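Local coordinates for protein amidase, hydantoinase/carbamoylase family (Burkholderia ambifaria, PDB 5TP4) that probably hydrolyses N-carbamoyl-L-amino acids at a zinc site, as a member of the M20 family of metal-dependent hydrolases, at residues Leu12-Gly17 / Gly404-Leu409; Arg19-Leu24 / Ala396-Val401; Gln56-Ala61 / Ala110-Val115; Ile123-Pro128 / Ala414-Ala419; Thr210-Val215 / Phe353-Glu358. All coordinates share one frame; numbering follows the deposited sequence. Where two conformers were deposited one is given.

Contact 1 of 5, residues Leu12-Gly17 / Gly404-Leu409; sequences LLEIDG and GTNVLL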
# COMPACT_ATOMS: atom_id res chain seq x y z
N LEU B 12 -41.70 34.21 -9.49
CA LEU B 12 -41.47 32.75 -9.48
C LEU B 12 -41.55 32.18 -10.89
O LEU B 12 -42.22 31.17 -11.15
CB LEU B 12 -42.44 32.04 -8.54
CG LEU B 12 -42.35 32.39 -7.04
CD1 LEU B 12 -43.25 31.48 -6.21
CD2 LEU B 12 -40.90 32.35 -6.55
N LEU B 13 -40.88 32.84 -11.82
CA LEU B 13 -40.76 32.31 -13.17
C LEU B 13 -40.07 30.95 -13.11
O LEU B 13 -38.99 30.83 -12.52
CB LEU B 13 -39.94 33.27 -14.04
CG LEU B 13 -39.78 32.89 -15.51
CD1 LEU B 13 -41.12 32.99 -16.23
CD2 LEU B 13 -38.73 33.81 -16.14
N GLU B 14 -40.69 29.92 -13.72
CA GLU B 14 -40.18 28.56 -13.66
C GLU B 14 -39.80 28.04 -15.04
O GLU B 14 -40.33 28.48 -16.07
CB GLU B 14 -41.21 27.62 -13.07
CG GLU B 14 -41.52 27.91 -11.64
CD GLU B 14 -42.41 26.86 -11.00
OE1 GLU B 14 -42.81 25.91 -11.70
OE2 GLU B 14 -42.70 27.00 -9.79
N ILE B 15 -38.88 27.06 -15.06
CA ILE B 15 -38.51 26.39 -16.31
C ILE B 15 -39.48 25.26 -16.67
O ILE B 15 -40.43 24.96 -15.93
CB ILE B 15 -37.09 25.81 -16.22
CG1 ILE B 15 -37.05 24.68 -15.18
CG2 ILE B 15 -36.10 26.96 -15.91
CD1 ILE B 15 -36.04 23.59 -15.52
N ASP B 16 -39.22 24.63 -17.81
CA ASP B 16 -39.92 23.43 -18.24
C ASP B 16 -39.06 22.25 -17.80
O ASP B 16 -38.11 21.88 -18.49
CB ASP B 16 -40.15 23.44 -19.75
CG ASP B 16 -41.01 22.28 -20.22
OD1 ASP B 16 -41.04 21.20 -19.56
OD2 ASP B 16 -41.64 22.44 -21.28
N GLY B 17 -39.37 21.68 -16.64
CA GLY B 17 -38.47 20.69 -16.07
C GLY B 17 -38.42 19.42 -16.89
O GLY B 17 -37.36 18.81 -17.04
N GLY B 404 -33.16 23.25 -9.05
CA GLY B 404 -31.88 23.93 -9.19
C GLY B 404 -31.85 24.88 -10.37
O GLY B 404 -31.25 25.97 -10.29
N THR B 405 -32.49 24.50 -11.48
CA THR B 405 -32.52 25.36 -12.65
C THR B 405 -33.47 26.55 -12.46
O THR B 405 -33.19 27.64 -12.98
CB THR B 405 -32.89 24.56 -13.89
OG1 THR B 405 -32.08 23.38 -13.91
CG2 THR B 405 -32.62 25.33 -15.19
N ASN B 406 -34.56 26.38 -11.72
CA ASN B 406 -35.38 27.53 -11.33
C ASN B 406 -34.56 28.55 -10.55
O ASN B 406 -34.71 29.76 -10.75
CB ASN B 406 -36.58 27.09 -10.50
CG ASN B 406 -37.64 26.42 -11.34
OD1 ASN B 406 -37.70 26.61 -12.57
ND2 ASN B 406 -38.52 25.66 -10.69
N VAL B 407 -33.68 28.07 -9.66
CA VAL B 407 -32.83 28.99 -8.90
C VAL B 407 -31.82 29.65 -9.83
O VAL B 407 -31.60 30.87 -9.77
CB VAL B 407 -32.14 28.25 -7.74
CG1 VAL B 407 -31.01 29.12 -7.15
CG2 VAL B 407 -33.17 27.91 -6.65
N LEU B 408 -31.18 28.86 -10.70
CA LEU B 408 -30.23 29.42 -11.66
C LEU B 408 -30.89 30.49 -12.51
O LEU B 408 -30.35 31.58 -12.70
CB LEU B 408 -29.68 28.31 -12.55
CG LEU B 408 -28.69 28.76 -13.65
CD1 LEU B 408 -27.39 29.27 -12.96
CD2 LEU B 408 -28.40 27.61 -14.61
N LEU B 409 -32.09 30.18 -13.01
CA LEU B 409 -32.80 31.12 -13.88
C LEU B 409 -33.02 32.44 -13.18
O LEU B 409 -32.85 33.51 -13.78
CB LEU B 409 -34.15 30.51 -14.27
CG LEU B 409 -35.20 31.43 -14.87
CD1 LEU B 409 -34.79 31.89 -16.29
CD2 LEU B 409 -36.55 30.67 -14.92
O HOH W 1 -40.78 24.21 -12.38
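Ile-15 places CG1 between its backbone N and its carbonyl carbon (chi1 66°), which turns the branch onto helix 398-416. Asn-406, with CG beside its backbone N (chi1 -74°), swings its amide out from that helix to meet it. The contact joins the N-terminal loop just ahead of helix 17-28 to helix 398-416, the last helix of the M20 catalytic domain. The link is polar at its centre. Ile-15 N donates to Asn-406 OD1 at 2.8 Å. The bond is nearly straight (169° at H) and lies in the carbonyl plane of the amide. The other end of the amide is held too: Asn-406 ND2 is bonded to Tyr-355 OH and to a water that accepts from it and donates to Glu-14 OE1. These bonds fix the amide rotation. Apolar groups pack on both flanks. Leu-13 crosses Leu-409 at about a right angle, with Leu-13 CG 4.0 Å from Leu-409 CD2. Leu-409 CD2 also lies 3.9 Å from Ile-15 CG2. Helix 105-121 covers part of this patch, with Glu-113 and Thr-117 against Ile-15. The Thr-405 hydroxyl is bonded to Val-401 O and Tyr-106 OH, while Ile-15 CD1 sits 3.7 Å from Thr-405 CB.

Contact 2 of 5, residues Arg19-Leu24 / Ala396-Val401; sequences RLWRSL and ALPDDV. With EDO (1,2-ethanediol), chain V.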
# COMPACT_ATOMS: atom_id res chain seq x y z
N ARG B 19 -38.77 19.24 -20.14
CA ARG B 19 -37.99 19.53 -21.33
C ARG B 19 -36.51 19.43 -21.03
O ARG B 19 -35.74 18.86 -21.80
CB ARG B 19 -38.36 20.92 -21.88
CG ARG B 19 -37.63 21.29 -23.21
CD ARG B 19 -38.24 22.57 -23.78
NE ARG B 19 -38.11 23.68 -22.83
CZ ARG B 19 -38.81 24.82 -22.92
NH1 ARG B 19 -39.67 24.99 -23.93
NH2 ARG B 19 -38.64 25.79 -22.01
N LEU B 20 -36.09 19.95 -19.87
CA LEU B 20 -34.69 19.86 -19.48
C LEU B 20 -34.29 18.40 -19.23
O LEU B 20 -33.21 17.97 -19.66
CB LEU B 20 -34.45 20.72 -18.23
CG LEU B 20 -33.08 20.61 -17.53
CD1 LEU B 20 -31.90 20.80 -18.47
CD2 LEU B 20 -32.97 21.62 -16.41
N TRP B 21 -35.16 17.62 -18.59
CA TRP B 21 -34.86 16.21 -18.33
C TRP B 21 -34.68 15.44 -19.63
O TRP B 21 -33.76 14.63 -19.76
CB TRP B 21 -35.96 15.59 -17.45
CG TRP B 21 -35.69 14.17 -17.04
CD1 TRP B 21 -36.18 13.04 -17.63
CD2 TRP B 21 -34.88 13.74 -15.94
NE1 TRP B 21 -35.71 11.93 -16.95
CE2 TRP B 21 -34.91 12.34 -15.92
CE3 TRP B 21 -34.10 14.42 -14.98
CZ2 TRP B 21 -34.23 11.59 -14.96
CZ3 TRP B 21 -33.41 13.67 -14.03
CH2 TRP B 21 -33.48 12.27 -14.03
N ARG B 22 -35.53 15.73 -20.62
CA ARG B 22 -35.40 15.11 -21.94
C ARG B 22 -34.09 15.51 -22.62
O ARG B 22 -33.45 14.69 -23.28
CB ARG B 22 -36.60 15.47 -22.81
N SER B 23 -33.68 16.77 -22.47
CA SER B 23 -32.41 17.16 -23.11
C SER B 23 -31.24 16.43 -22.47
O SER B 23 -30.29 16.04 -23.15
CB SER B 23 -32.21 18.69 -23.03
OG SER B 23 -31.90 19.13 -21.72
N LEU B 24 -31.31 16.22 -21.16
CA LEU B 24 -30.29 15.43 -20.49
C LEU B 24 -30.29 13.99 -20.96
O LEU B 24 -29.23 13.39 -21.15
CB LEU B 24 -30.53 15.49 -18.98
CG LEU B 24 -30.02 16.82 -18.41
CD1 LEU B 24 -30.68 17.09 -17.08
CD2 LEU B 24 -28.49 16.76 -18.30
N ALA B 396 -29.17 12.14 -10.36
CA ALA B 396 -29.90 13.24 -9.76
C ALA B 396 -31.37 13.03 -10.06
O ALA B 396 -31.72 12.38 -11.05
CB ALA B 396 -29.47 14.61 -10.29
N LEU B 397 -32.21 13.54 -9.19
CA LEU B 397 -33.65 13.34 -9.34
C LEU B 397 -34.25 14.44 -10.21
O LEU B 397 -33.79 15.57 -10.19
CB LEU B 397 -34.34 13.35 -7.98
CG LEU B 397 -33.98 12.26 -6.99
CD1 LEU B 397 -34.64 12.53 -5.64
CD2 LEU B 397 -34.40 10.93 -7.56
N PRO B 398 -35.32 14.13 -10.95
CA PRO B 398 -35.88 15.13 -11.87
C PRO B 398 -36.33 16.40 -11.18
O PRO B 398 -36.07 17.49 -11.71
CB PRO B 398 -37.06 14.40 -12.53
CG PRO B 398 -36.71 12.92 -12.43
CD PRO B 398 -35.95 12.80 -11.12
N ASP B 399 -36.99 16.31 -10.03
CA ASP B 399 -37.40 17.54 -9.36
C ASP B 399 -36.22 18.34 -8.82
O ASP B 399 -36.33 19.56 -8.67
CB ASP B 399 -38.41 17.21 -8.25
CG ASP B 399 -39.75 16.76 -8.77
OD1 ASP B 399 -39.99 16.80 -10.01
OD2 ASP B 399 -40.57 16.34 -7.94
N ASP B 400 -35.09 17.71 -8.49
CA ASP B 400 -33.93 18.49 -8.05
C ASP B 400 -33.29 19.21 -9.23
O ASP B 400 -32.90 20.38 -9.13
CB ASP B 400 -32.92 17.58 -7.37
CG ASP B 400 -33.43 17.02 -6.06
OD1 ASP B 400 -34.30 17.68 -5.44
OD2 ASP B 400 -32.96 15.94 -5.65
N VAL B 401 -33.21 18.51 -10.37
CA VAL B 401 -32.76 19.13 -11.61
C VAL B 401 -33.62 20.35 -11.92
O VAL B 401 -33.11 21.44 -12.21
CB VAL B 401 -32.80 18.10 -12.76
CG1 VAL B 401 -32.77 18.80 -14.12
CG2 VAL B 401 -31.66 17.09 -12.60
C1 EDO V . -30.21 11.80 -17.55
O1 EDO V . -30.32 10.39 -17.30
C2 EDO V . -31.52 12.49 -17.17
O2 EDO V . -32.51 12.27 -18.18
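Trp-21 and Pro-398 form a CH-pi contact. Pro-398 CG stands 3.6 Å from the centroid of the six-membered ring of Trp-21, only 8° off the ring normal. The indole reaches the proline because its CG is anti to the backbone N (chi1 -176°). At the indole edge, in the ring plane, Ala-396 O lies 3.5 Å from Trp-21 CH2.

The apolar part centres on Val-401. Its CG1 meets Leu-20 CD2 at 3.6 Å. Leu-24 comes to the same methyl tip to tip, with Leu-24 CD1 4.0 Å from Val-401 CG1. The other branch, Val-401 CG2, is near the indole plane, at the ring edge.

Hydrogen bonding involves a bound 1,2-ethanediol, probably from the crystallisation liquor. It lies over the indole face opposite Pro-398, and its O2 donates to Trp-21 O at 3.1 Å. Arg-101 NE is a second partner of the diol. Within helix 17-28, Leu-20 O accepts from both Ser-23 OG, at 2.7 Å, and Leu-24 N.

One face of helix 17-28 thus packs on Pro-398 and Val-401, in the first turn of helix 398-416. Leu-397 is the N-cap residue before them. The site belongs to the zinc-binding catalytic domain of the M20 family.

Contact 3 of 5, residues Gln56-Ala61 / Ala110-Val115; sequences QWCRDA and AGLEVV
Leu-112 projects from helix 105-121 onto helix 45-60 and carries most of this contact. Its CG is anti to the backbone N (chi1 174°), which sends both methyls toward helix 45-60. The tight part is at CD2. Leu-112 CD2 lies 3.6 Å from Trp-57 CB. It is equally close to Trp-57 CE3, so this one methyl touches both the base of the side chain and the benzo part of the indole. The two side chains cross at about a right angle, and the methyl meets the ring obliquely. CD1 turns to the backbone of helix 45-60, where Leu-112 CD1 is 4.1 Å from Cys-58 CA.

The packing is looser towards the end of the helix, where the distances are longer. Ala-61, the first residue to leave helical geometry, has its CB 4.2 Å from Val-115 CG1 and 4.3 Å from Leu-112 CD1. Ala-61 O is not left to this apolar side alone: it accepts a hydrogen bond from Asn-119 ND2.

The solvent side of helix 45-60 is polar. Gln-56 and Asp-60 are exposed one turn apart, and Gln-56 NE2 donates to Asp-60 OD2 at 3.2 Å. The bond is almost straight (171° at H) and reaches the carboxylate oxygen on the syn side, though 29° out of the carboxylate plane.

Trp-57 also makes a cation-pi contact with Arg-116 and touches Ser-23, Asp-26 and Met-27 of helix 17-28. Cys-58 meets Ala-75 and Val-115 meets Arg-77, both on strand 73-77. The contact thus joins two helices of the catalytic domain beside helix 17-28 and over strand 73-77.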
# COMPACT_ATOMS: atom_id res chain seq x y z
N GLN B 56 -26.55 22.91 -31.97
CA GLN B 56 -27.76 22.89 -32.78
C GLN B 56 -28.96 23.34 -31.96
O GLN B 56 -29.77 24.18 -32.40
CB GLN B 56 -27.99 21.48 -33.33
CG GLN B 56 -29.33 21.35 -34.01
CD GLN B 56 -29.37 22.09 -35.33
OE1 GLN B 56 -28.46 21.94 -36.16
NE2 GLN B 56 -30.41 22.89 -35.53
N TRP B 57 -29.10 22.79 -30.75
CA TRP B 57 -30.18 23.21 -29.86
C TRP B 57 -30.12 24.71 -29.59
O TRP B 57 -31.16 25.39 -29.59
CB TRP B 57 -30.08 22.46 -28.54
CG TRP B 57 -30.46 21.02 -28.66
CD1 TRP B 57 -31.15 20.46 -29.66
CD2 TRP B 57 -30.20 19.99 -27.70
NE1 TRP B 57 -31.35 19.10 -29.41
CE2 TRP B 57 -30.76 18.80 -28.21
CE3 TRP B 57 -29.52 19.96 -26.48
CZ2 TRP B 57 -30.67 17.59 -27.51
CZ3 TRP B 57 -29.45 18.76 -25.79
CH2 TRP B 57 -30.02 17.59 -26.32
N CYS B 58 -28.92 25.24 -29.37
CA CYS B 58 -28.79 26.68 -29.10
C CYS B 58 -29.25 27.51 -30.28
O CYS B 58 -29.96 28.51 -30.11
CB CYS B 58 -27.35 27.03 -28.75
SG CYS B 58 -26.86 26.43 -27.13
N ARG B 59 -28.84 27.12 -31.49
CA ARG B 59 -29.26 27.86 -32.67
C ARG B 59 -30.76 27.75 -32.88
O ARG B 59 -31.39 28.72 -33.30
CB ARG B 59 -28.50 27.36 -33.90
CG ARG B 59 -27.00 27.63 -33.83
CD ARG B 59 -26.35 27.37 -35.21
NE ARG B 59 -24.90 27.19 -35.08
CZ ARG B 59 -24.32 26.00 -34.95
NH1 ARG B 59 -25.07 24.91 -34.97
NH2 ARG B 59 -23.00 25.91 -34.81
N ASP B 60 -31.34 26.58 -32.58
CA ASP B 60 -32.79 26.43 -32.66
C ASP B 60 -33.50 27.31 -31.64
O ASP B 60 -34.67 27.65 -31.83
CB ASP B 60 -33.21 24.97 -32.42
CG ASP B 60 -32.76 24.03 -33.55
OD1 ASP B 60 -32.53 24.49 -34.69
OD2 ASP B 60 -32.64 22.81 -33.26
N ALA B 61 -32.82 27.69 -30.56
CA ALA B 61 -33.34 28.61 -29.56
C ALA B 61 -32.98 30.06 -29.88
O ALA B 61 -33.11 30.94 -29.02
CB ALA B 61 -32.81 28.24 -28.17
N ALA B 110 -28.75 23.23 -18.30
CA ALA B 110 -29.52 24.19 -17.51
C ALA B 110 -29.48 25.56 -18.16
O ALA B 110 -30.50 26.23 -18.26
CB ALA B 110 -28.98 24.25 -16.08
N GLY B 111 -28.31 25.98 -18.65
CA GLY B 111 -28.25 27.24 -19.37
C GLY B 111 -29.15 27.24 -20.59
O GLY B 111 -29.86 28.22 -20.85
N LEU B 112 -29.14 26.16 -21.36
CA LEU B 112 -30.02 26.10 -22.52
C LEU B 112 -31.48 26.20 -22.09
O LEU B 112 -32.28 26.89 -22.72
CB LEU B 112 -29.78 24.81 -23.31
CG LEU B 112 -30.74 24.53 -24.48
CD1 LEU B 112 -30.62 25.58 -25.59
CD2 LEU B 112 -30.43 23.13 -25.04
N GLU B 113 -31.85 25.52 -21.01
CA GLU B 113 -33.25 25.59 -20.61
C GLU B 113 -33.60 26.99 -20.11
O GLU B 113 -34.72 27.46 -20.34
CB GLU B 113 -33.56 24.51 -19.55
CG GLU B 113 -34.96 24.62 -18.89
CD GLU B 113 -36.10 24.57 -19.89
OE1 GLU B 113 -35.95 23.88 -20.93
OE2 GLU B 113 -37.15 25.22 -19.64
N VAL B 114 -32.66 27.67 -19.44
CA VAL B 114 -32.87 29.07 -19.10
C VAL B 114 -33.26 29.88 -20.33
O VAL B 114 -34.24 30.63 -20.33
CB VAL B 114 -31.63 29.65 -18.41
CG1 VAL B 114 -31.70 31.18 -18.34
CG2 VAL B 114 -31.54 29.06 -17.00
N VAL B 115 -32.50 29.71 -21.41
CA VAL B 115 -32.79 30.47 -22.62
C VAL B 115 -34.14 30.05 -23.22
O VAL B 115 -34.94 30.90 -23.62
CB VAL B 115 -31.65 30.30 -23.63
CG1 VAL B 115 -32.07 30.86 -25.03
CG2 VAL B 115 -30.41 31.06 -23.09

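Contact 4 of 5, residues Ile123-Pro128 / Ala414-Ala419; sequences IVTDKP and ARAGVA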
# COMPACT_ATOMS: atom_id res chain seq x y z
N ILE B 123 -39.08 37.19 -22.82
CA ILE B 123 -38.30 38.07 -21.95
C ILE B 123 -37.02 38.46 -22.67
O ILE B 123 -36.29 37.59 -23.19
CB ILE B 123 -37.98 37.40 -20.60
CG1 ILE B 123 -39.24 37.34 -19.74
CG2 ILE B 123 -36.84 38.14 -19.88
CD1 ILE B 123 -39.08 36.44 -18.53
N VAL B 124 -36.75 39.76 -22.71
CA VAL B 124 -35.49 40.30 -23.19
C VAL B 124 -34.71 40.80 -21.98
O VAL B 124 -35.26 41.55 -21.17
CB VAL B 124 -35.72 41.42 -24.21
CG1 VAL B 124 -34.39 42.00 -24.65
CG2 VAL B 124 -36.50 40.88 -25.39
N THR B 125 -33.48 40.36 -21.84
CA THR B 125 -32.69 40.81 -20.70
C THR B 125 -32.02 42.12 -21.05
O THR B 125 -32.00 42.57 -22.20
CB THR B 125 -31.66 39.75 -20.28
OG1 THR B 125 -30.78 39.47 -21.38
CG2 THR B 125 -32.35 38.41 -19.88
N ASP B 126 -31.51 42.79 -20.02
CA ASP B 126 -30.72 44.00 -20.24
C ASP B 126 -29.31 43.62 -20.66
O ASP B 126 -28.89 43.89 -21.80
CB ASP B 126 -30.72 44.85 -18.97
CG ASP B 126 -30.00 46.15 -19.14
OD1 ASP B 126 -30.24 46.82 -20.18
OD2 ASP B 126 -29.21 46.52 -18.25
N LYS B 127 -28.56 42.99 -19.77
CA LYS B 127 -27.27 42.46 -20.15
C LYS B 127 -27.47 41.21 -20.99
O LYS B 127 -28.42 40.46 -20.77
CB LYS B 127 -26.44 42.11 -18.92
CG LYS B 127 -26.27 43.25 -17.97
CD LYS B 127 -25.16 42.94 -17.01
CE LYS B 127 -24.47 44.22 -16.57
NZ LYS B 127 -25.28 44.92 -15.56
N PRO B 128 -26.60 40.97 -21.95
CA PRO B 128 -26.69 39.72 -22.72
C PRO B 128 -26.39 38.50 -21.85
O PRO B 128 -25.74 38.58 -20.80
CB PRO B 128 -25.62 39.89 -23.80
CG PRO B 128 -24.62 40.87 -23.17
CD PRO B 128 -25.47 41.82 -22.39
N ALA B 414 -31.97 38.16 -12.16
CA ALA B 414 -31.71 39.27 -11.26
C ALA B 414 -30.42 39.98 -11.64
O ALA B 414 -30.37 41.21 -11.69
CB ALA B 414 -31.66 38.79 -9.80
N ARG B 415 -29.39 39.21 -12.01
CA ARG B 415 -28.11 39.80 -12.35
C ARG B 415 -28.18 40.53 -13.68
O ARG B 415 -27.68 41.66 -13.82
CB ARG B 415 -27.04 38.71 -12.37
CG ARG B 415 -25.63 39.26 -12.60
CD ARG B 415 -25.14 40.09 -11.41
NE ARG B 415 -23.74 40.47 -11.59
CZ ARG B 415 -22.91 40.90 -10.65
NH1 ARG B 415 -23.32 41.06 -9.39
NH2 ARG B 415 -21.66 41.17 -10.98
N ALA B 416 -28.81 39.91 -14.67
CA ALA B 416 -28.85 40.47 -16.02
C ALA B 416 -29.89 41.55 -16.19
O ALA B 416 -29.75 42.37 -17.10
CB ALA B 416 -29.13 39.35 -17.03
N GLY B 417 -30.92 41.58 -15.36
CA GLY B 417 -31.98 42.54 -15.54
C GLY B 417 -32.95 42.14 -16.64
O GLY B 417 -32.64 41.36 -17.54
N VAL B 418 -34.16 42.67 -16.55
CA VAL B 418 -35.20 42.40 -17.53
C VAL B 418 -35.52 43.72 -18.21
O VAL B 418 -35.88 44.70 -17.55
CB VAL B 418 -36.45 41.79 -16.88
CG1 VAL B 418 -37.56 41.62 -17.90
CG2 VAL B 418 -36.10 40.47 -16.26
N ALA B 419 -35.36 43.75 -19.54
CA ALA B 419 -35.63 44.95 -20.30
C ALA B 419 -37.09 45.03 -20.70
O ALA B 419 -37.73 46.08 -20.53
CB ALA B 419 -34.74 45.00 -21.54
O HOH W 2 -25.37 42.97 -13.39
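Ala-419 N donates to Val-124 O at 2.7 Å, and Lys-127 N donates to Ala-416 O at 3.0 Å. The first bond joins strands 124-125 and 418-420 in a small two-stranded antiparallel sheet. The second ties the chain after strand 124-125 to the C-terminal end of helix 398-416. It is nearly straight (169° at H) and lies in the carbonyl plane. Thr-125 and Val-418 are a non-hydrogen-bonded pair in the sheet. Asp-126 N donates to Gly-417 O at 3.1 Å, but from well above the carbonyl plane. Gly-417 follows the helix, with a positive phi of 79°, and sits close to Asp-126; both features suit a residue without a side chain.

Thr-125 OG1 lies between its backbone N and its carbonyl carbon, where it donates to Lys-127 O at 2.6 Å. The bond closes the turn after the strand.

Small side chains make the packing. Ile-123 CG2 lies 4.1 Å from Val-418 CG1, and Ala-416 CB is the same distance from Thr-125 CB. Arg-415 NE makes a salt bridge with Asp-192, to which Lys-127 adds a long, weak ion pair. A water joins the two segments beside them: it accepts from Lys-127 NZ at 2.9 Å and donates to Arg-415 O at 2.7 Å.

Contact 5 of 5, residues Thr210-Val215 / Phe353-Glu358; sequences TTIGIV and FGYTNE
Ile-212 and Glu-358 exchange backbone hydrogen bonds with the opposite segment. Ile-212 N donates to Thr-356 O at 3.0 Å. Glu-358 N donates to Ile-212 O at 3.1 Å. Ile-214 N then donates to Glu-358 O at 2.8 Å.

This is parallel pairing of strands 212-229 and 357-362 in the large mixed sheet. Ile-212 pairs with Asn-357 and Gly-213 with Glu-358. Gly-213 is also bonded through its backbone to Phe-381 of strand 377-382, so strand 212-229 has a strand on either side here. Helix 340-353 leads into strand 357-362, and its end is closed by a Schellman motif at Gly-354.

Side-chain hydrogen bonds cluster at the start of the pairing. Thr-356 OG1 sits between its backbone N and its carbonyl carbon (chi1 59°), and there accepts from Thr-211 N at 2.9 Å. Thr-210 OG1 donates to Glu-358 OE2 at 2.5 Å, and Glu-358 OE2 accepts on its anti lone pair. Asn-208 ND2 is a second partner of that oxygen. Asn-357 ND2 turns back along its own segment to Tyr-355 O in a straight bond (173° at H). A water bridges Thr-211 OG1 and Thr-356 N.

Packing adds to this on the face of Ile-212 and Asn-357. Ile-214 runs side by side with Asn-357, and the methyl Ile-214 CD1 comes close to the amide oxygen Asn-357 OD1. Ile-212 crosses Tyr-355 obliquely, Ile-212 CG1 being 3.9 Å from Tyr-355 CB. Phe-353 CB covers one face of the tyrosine ring.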
# COMPACT_ATOMS: atom_id res chain seq x y z
N THR B 210 -31.78 18.65 1.43
CA THR B 210 -31.64 20.02 0.98
C THR B 210 -31.65 20.05 -0.54
O THR B 210 -30.86 19.35 -1.17
CB THR B 210 -30.32 20.63 1.47
OG1 THR B 210 -30.19 20.40 2.87
CG2 THR B 210 -30.32 22.09 1.19
N THR B 211 -32.55 20.85 -1.10
CA THR B 211 -32.66 20.94 -2.56
C THR B 211 -31.55 21.79 -3.17
O THR B 211 -31.01 21.44 -4.22
CB THR B 211 -34.02 21.50 -2.94
OG1 THR B 211 -35.02 20.60 -2.44
CG2 THR B 211 -34.16 21.60 -4.46
N ILE B 212 -31.21 22.91 -2.54
CA ILE B 212 -30.31 23.91 -3.12
C ILE B 212 -29.06 24.06 -2.26
O ILE B 212 -29.15 24.48 -1.10
CB ILE B 212 -31.00 25.28 -3.28
CG1 ILE B 212 -32.29 25.14 -4.11
CG2 ILE B 212 -29.99 26.32 -3.92
CD1 ILE B 212 -32.04 24.65 -5.58
N GLY B 213 -27.90 23.76 -2.84
CA GLY B 213 -26.65 24.11 -2.18
C GLY B 213 -26.23 25.49 -2.64
O GLY B 213 -25.99 25.71 -3.83
N ILE B 214 -26.17 26.44 -1.71
CA ILE B 214 -25.69 27.81 -1.97
C ILE B 214 -24.17 27.75 -1.84
O ILE B 214 -23.63 27.76 -0.74
CB ILE B 214 -26.30 28.81 -0.99
CG1 ILE B 214 -27.83 28.84 -1.10
CG2 ILE B 214 -25.76 30.23 -1.26
CD1 ILE B 214 -28.51 29.34 0.17
N VAL B 215 -23.46 27.66 -2.97
CA VAL B 215 -22.05 27.30 -2.90
C VAL B 215 -21.24 28.54 -2.53
O VAL B 215 -21.37 29.59 -3.17
CB VAL B 215 -21.56 26.68 -4.22
CG1 VAL B 215 -20.18 26.14 -4.02
CG2 VAL B 215 -22.48 25.54 -4.67
N PHE B 353 -38.59 30.82 -3.72
CA PHE B 353 -39.32 29.60 -4.07
C PHE B 353 -39.65 28.74 -2.85
O PHE B 353 -40.45 27.78 -2.96
CB PHE B 353 -38.49 28.78 -5.05
CG PHE B 353 -38.65 29.18 -6.48
CD1 PHE B 353 -39.74 28.75 -7.20
CD2 PHE B 353 -37.70 29.99 -7.09
CE1 PHE B 353 -39.88 29.11 -8.53
CE2 PHE B 353 -37.84 30.36 -8.42
CZ PHE B 353 -38.94 29.93 -9.15
N GLY B 354 -39.08 29.05 -1.69
CA GLY B 354 -39.33 28.19 -0.55
C GLY B 354 -38.59 26.87 -0.62
O GLY B 354 -38.94 25.94 0.11
N TYR B 355 -37.56 26.77 -1.46
CA TYR B 355 -36.78 25.54 -1.53
C TYR B 355 -35.86 25.41 -0.33
O TYR B 355 -35.33 26.41 0.16
CB TYR B 355 -35.94 25.51 -2.80
CG TYR B 355 -36.70 25.54 -4.09
CD1 TYR B 355 -38.00 25.01 -4.20
CD2 TYR B 355 -36.10 26.08 -5.22
CE1 TYR B 355 -38.65 25.03 -5.44
CE2 TYR B 355 -36.76 26.11 -6.45
CZ TYR B 355 -38.03 25.60 -6.55
OH TYR B 355 -38.67 25.64 -7.77
N THR B 356 -35.72 24.18 0.20
CA THR B 356 -34.75 23.99 1.27
C THR B 356 -33.36 24.29 0.73
O THR B 356 -33.06 24.05 -0.44
CB THR B 356 -34.83 22.56 1.83
OG1 THR B 356 -34.59 21.61 0.78
CG2 THR B 356 -36.21 22.33 2.34
N ASN B 357 -32.53 24.89 1.57
CA ASN B 357 -31.26 25.43 1.08
C ASN B 357 -30.25 25.44 2.22
O ASN B 357 -30.60 25.61 3.39
CB ASN B 357 -31.45 26.84 0.49
CG ASN B 357 -31.92 27.86 1.52
OD1 ASN B 357 -31.11 28.50 2.18
ND2 ASN B 357 -33.25 27.99 1.68
N GLU B 358 -28.97 25.30 1.86
CA GLU B 358 -27.92 25.50 2.85
C GLU B 358 -26.65 25.95 2.16
O GLU B 358 -26.39 25.62 0.99
CB GLU B 358 -27.65 24.24 3.68
CG GLU B 358 -27.00 23.07 2.95
CD GLU B 358 -26.96 21.79 3.83
OE1 GLU B 358 -26.02 21.65 4.64
OE2 GLU B 358 -27.89 20.95 3.73
O HOH W 3 -36.97 22.12 -1.42

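How the contacts relate
Helix 398-416 is shared by contacts 1, 2 and 4, which use its middle, start and end. Contact 3 is the buried one and is wholly apolar across its segments. The other four are partly buried. Contacts 4 and 5 rest on backbone pairing, antiparallel in a separate two-stranded sheet and parallel in the large sheet. Contact 1 turns on one side-chain amide, contact 2 on an indole against a proline. Contact 1 touches all the others: it meets contact 5 through Tyr-355, and Asp-16 N probably bonds to Glu-113 of contact 3. Arg-19 of contact 2 forms a salt bridge with the same glutamate. Contacts 3 and 4 lie away from the annotated sites.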